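Local coordinates for type II restriction enzyme AgeI (Thalassobius gelatinovorus, PDB 5DWC), which cleaves double-stranded DNA at the sequence 5'-ACCGGT-3', cutting after the A to leave fragments with terminal 5'-phosphates, at residues G163-K168 and V193-D198. Numbering follows the deposited sequence.
Sequences GGIHAK and VLSTLD
The hydroxyl of T196 joins the backbone ladder of a parallel strand pair: OG1 of T196 lies 2.7 Å from O of K168 and makes the strong bond to it, beside a weak one from the backbone N-H of L197. OG1 also accepts from the backbone N of D198 at 2.9 Å, an ST turn that leads the chain out of the strand. Threonine suits this place because one side chain offers a hydroxyl that both donates to O of K168 and accepts from N of D198, on a beta-branched residue at home in an extended chain. With OG1 anti to the backbone N (chi1 -173°), the hydroxyl is brought to that carbonyl. A valine here would probably cost O of K168 its strong partner, leaving the weak L197 bond, and deprive the turn at D198 of its acceptor.

Further back, three backbone bonds are sound and one is weak. N of V193 bonds to O of G164 and N of K168 to O of S195, while N of H166 meets O of V193 at 2.8 Å. N of S195 makes a weak, bent bond to O of H166 (126° at the hydrogen). Methyl CD1 of L194 approaches that same H166 oxygen at 3.3 Å. On the face of I165 and A167, beta-branched I165 and V193 run side by side, with CG1 of I165 4.1 Å from CB of V193; CG2 of I165 meets OG of S195, small enough to fit beside it. On the other face the long chain of K168 leads away from the strand pair, and NZ forms a salt bridge with D142, a job for a long, charged residue.

The two strands, 159-168 and 191-196, belong to a beta-alpha-beta unit whose helix 179-187 covers H166, while helix 88-108 packs on A167 and S195 and strand 143-148 flanks 159-168 on its other edge, consistent with the PDDEXK clan to which this family is assigned.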
loop_
_atom_site.group_PDB
_atom_site.type_symbol
_atom_site.label_atom_id
_atom_site.label_comp_id
_atom_site.label_asym_id
_atom_site.label_seq_id
_atom_site.Cartn_x
_atom_site.Cartn_y
_atom_site.Cartn_z
ATOM N N GLY A 163 -6.977 -14.069 -6.694
ATOM C CA GLY A 163 -5.645 -13.542 -6.460
ATOM C C GLY A 163 -5.483 -12.873 -5.110
ATOM O O GLY A 163 -6.383 -12.920 -4.273
ATOM N N GLY A 164 -4.329 -12.249 -4.899
ATOM C CA GLY A 164 -4.043 -11.588 -3.641
ATOM C C GLY A 164 -3.083 -10.426 -3.784
ATOM O O GLY A 164 -2.384 -10.298 -4.789
ATOM N N ILE A 165 -3.044 -9.575 -2.765
ATOM C CA ILE A 165 -2.184 -8.399 -2.786
ATOM C C ILE A 165 -1.226 -8.383 -1.602
ATOM O O ILE A 165 -1.624 -8.640 -0.467
ATOM C CB ILE A 165 -3.011 -7.098 -2.772
ATOM C CG1 ILE A 165 -3.953 -7.047 -3.976
ATOM C CG2 ILE A 165 -2.100 -5.881 -2.755
ATOM C CD1 ILE A 165 -4.829 -5.813 -4.010
ATOM N N HIS A 166 0.041 -8.087 -1.875
ATOM C CA HIS A 166 1.014 -7.843 -0.819
ATOM C C HIS A 166 1.208 -6.348 -0.627
ATOM O O HIS A 166 1.975 -5.715 -1.351
ATOM C CB HIS A 166 2.347 -8.513 -1.141
ATOM C CG HIS A 166 2.233 -9.982 -1.413
ATOM N ND1 HIS A 166 1.940 -10.486 -2.662
ATOM C CD2 HIS A 166 2.361 -11.053 -0.595
ATOM C CE1 HIS A 166 1.896 -11.806 -2.603
ATOM N NE2 HIS A 166 2.146 -12.174 -1.362
ATOM N N ALA A 167 0.501 -5.787 0.348
ATOM C CA ALA A 167 0.547 -4.353 0.604
ATOM C C ALA A 167 1.726 -3.985 1.496
ATOM O O ALA A 167 1.702 -4.234 2.701
ATOM C CB ALA A 167 -0.759 -3.889 1.233
ATOM N N LYS A 168 2.755 -3.391 0.900
ATOM C CA LYS A 168 3.938 -2.977 1.647
ATOM C C LYS A 168 4.131 -1.464 1.608
ATOM O O LYS A 168 4.389 -0.895 0.551
ATOM C CB LYS A 168 5.182 -3.676 1.099
ATOM C CG LYS A 168 5.247 -5.159 1.422
ATOM C CD LYS A 168 5.518 -5.376 2.901
ATOM C CE LYS A 168 5.330 -6.831 3.306
ATOM N NZ LYS A 168 3.889 -7.222 3.316
ATOM N N VAL A 193 -0.257 -9.341 -6.709
ATOM C CA VAL A 193 0.048 -7.930 -6.909
ATOM C C VAL A 193 0.863 -7.346 -5.759
ATOM O O VAL A 193 0.601 -7.627 -4.588
ATOM C CB VAL A 193 -1.243 -7.106 -7.083
ATOM C CG1 VAL A 193 -0.918 -5.664 -7.443
ATOM C CG2 VAL A 193 -2.128 -7.735 -8.147
ATOM N N LEU A 194 1.858 -6.535 -6.102
ATOM C CA LEU A 194 2.629 -5.811 -5.101
ATOM C C LEU A 194 2.218 -4.339 -5.059
ATOM O O LEU A 194 2.693 -3.523 -5.850
ATOM C CB LEU A 194 4.129 -5.935 -5.375
ATOM C CG LEU A 194 5.059 -5.143 -4.450
ATOM C CD1 LEU A 194 4.830 -5.492 -2.988
ATOM C CD2 LEU A 194 6.503 -5.389 -4.826
ATOM N N SER A 195 1.321 -4.011 -4.135
ATOM C CA SER A 195 0.904 -2.629 -3.937
ATOM C C SER A 195 1.785 -1.973 -2.884
ATOM O O SER A 195 1.931 -2.494 -1.778
ATOM C CB SER A 195 -0.567 -2.561 -3.527
ATOM O OG SER A 195 -1.391 -3.151 -4.516
ATOM N N THR A 196 2.378 -0.833 -3.225
ATOM C CA THR A 196 3.321 -0.188 -2.321
ATOM C C THR A 196 3.220 1.332 -2.329
ATOM O O THR A 196 2.764 1.940 -3.297
ATOM C CB THR A 196 4.779 -0.583 -2.656
ATOM O OG1 THR A 196 5.662 -0.067 -1.651
ATOM C CG2 THR A 196 5.189 -0.031 -4.013
ATOM N N LEU A 197 3.646 1.938 -1.227
ATOM C CA LEU A 197 3.753 3.384 -1.137
ATOM C C LEU A 197 5.188 3.791 -1.425
ATOM O O LEU A 197 5.485 4.974 -1.591
ATOM C CB LEU A 197 3.310 3.876 0.241
ATOM C CG LEU A 197 1.810 3.774 0.516
ATOM C CD1 LEU A 197 1.513 3.972 1.990
ATOM C CD2 LEU A 197 1.054 4.791 -0.325
ATOM N N ASP A 198 6.065 2.788 -1.485
ATOM C CA ASP A 198 7.484 2.970 -1.783
ATOM C C ASP A 198 8.099 4.073 -0.931
ATOM O O ASP A 198 8.734 4.993 -1.443
ATOM C CB ASP A 198 7.685 3.265 -3.273
ATOM C CG ASP A 198 9.137 3.149 -3.701
ATOM O OD1 ASP A 198 9.924 2.503 -2.978
ATOM O OD2 ASP A 198 9.492 3.704 -4.761
#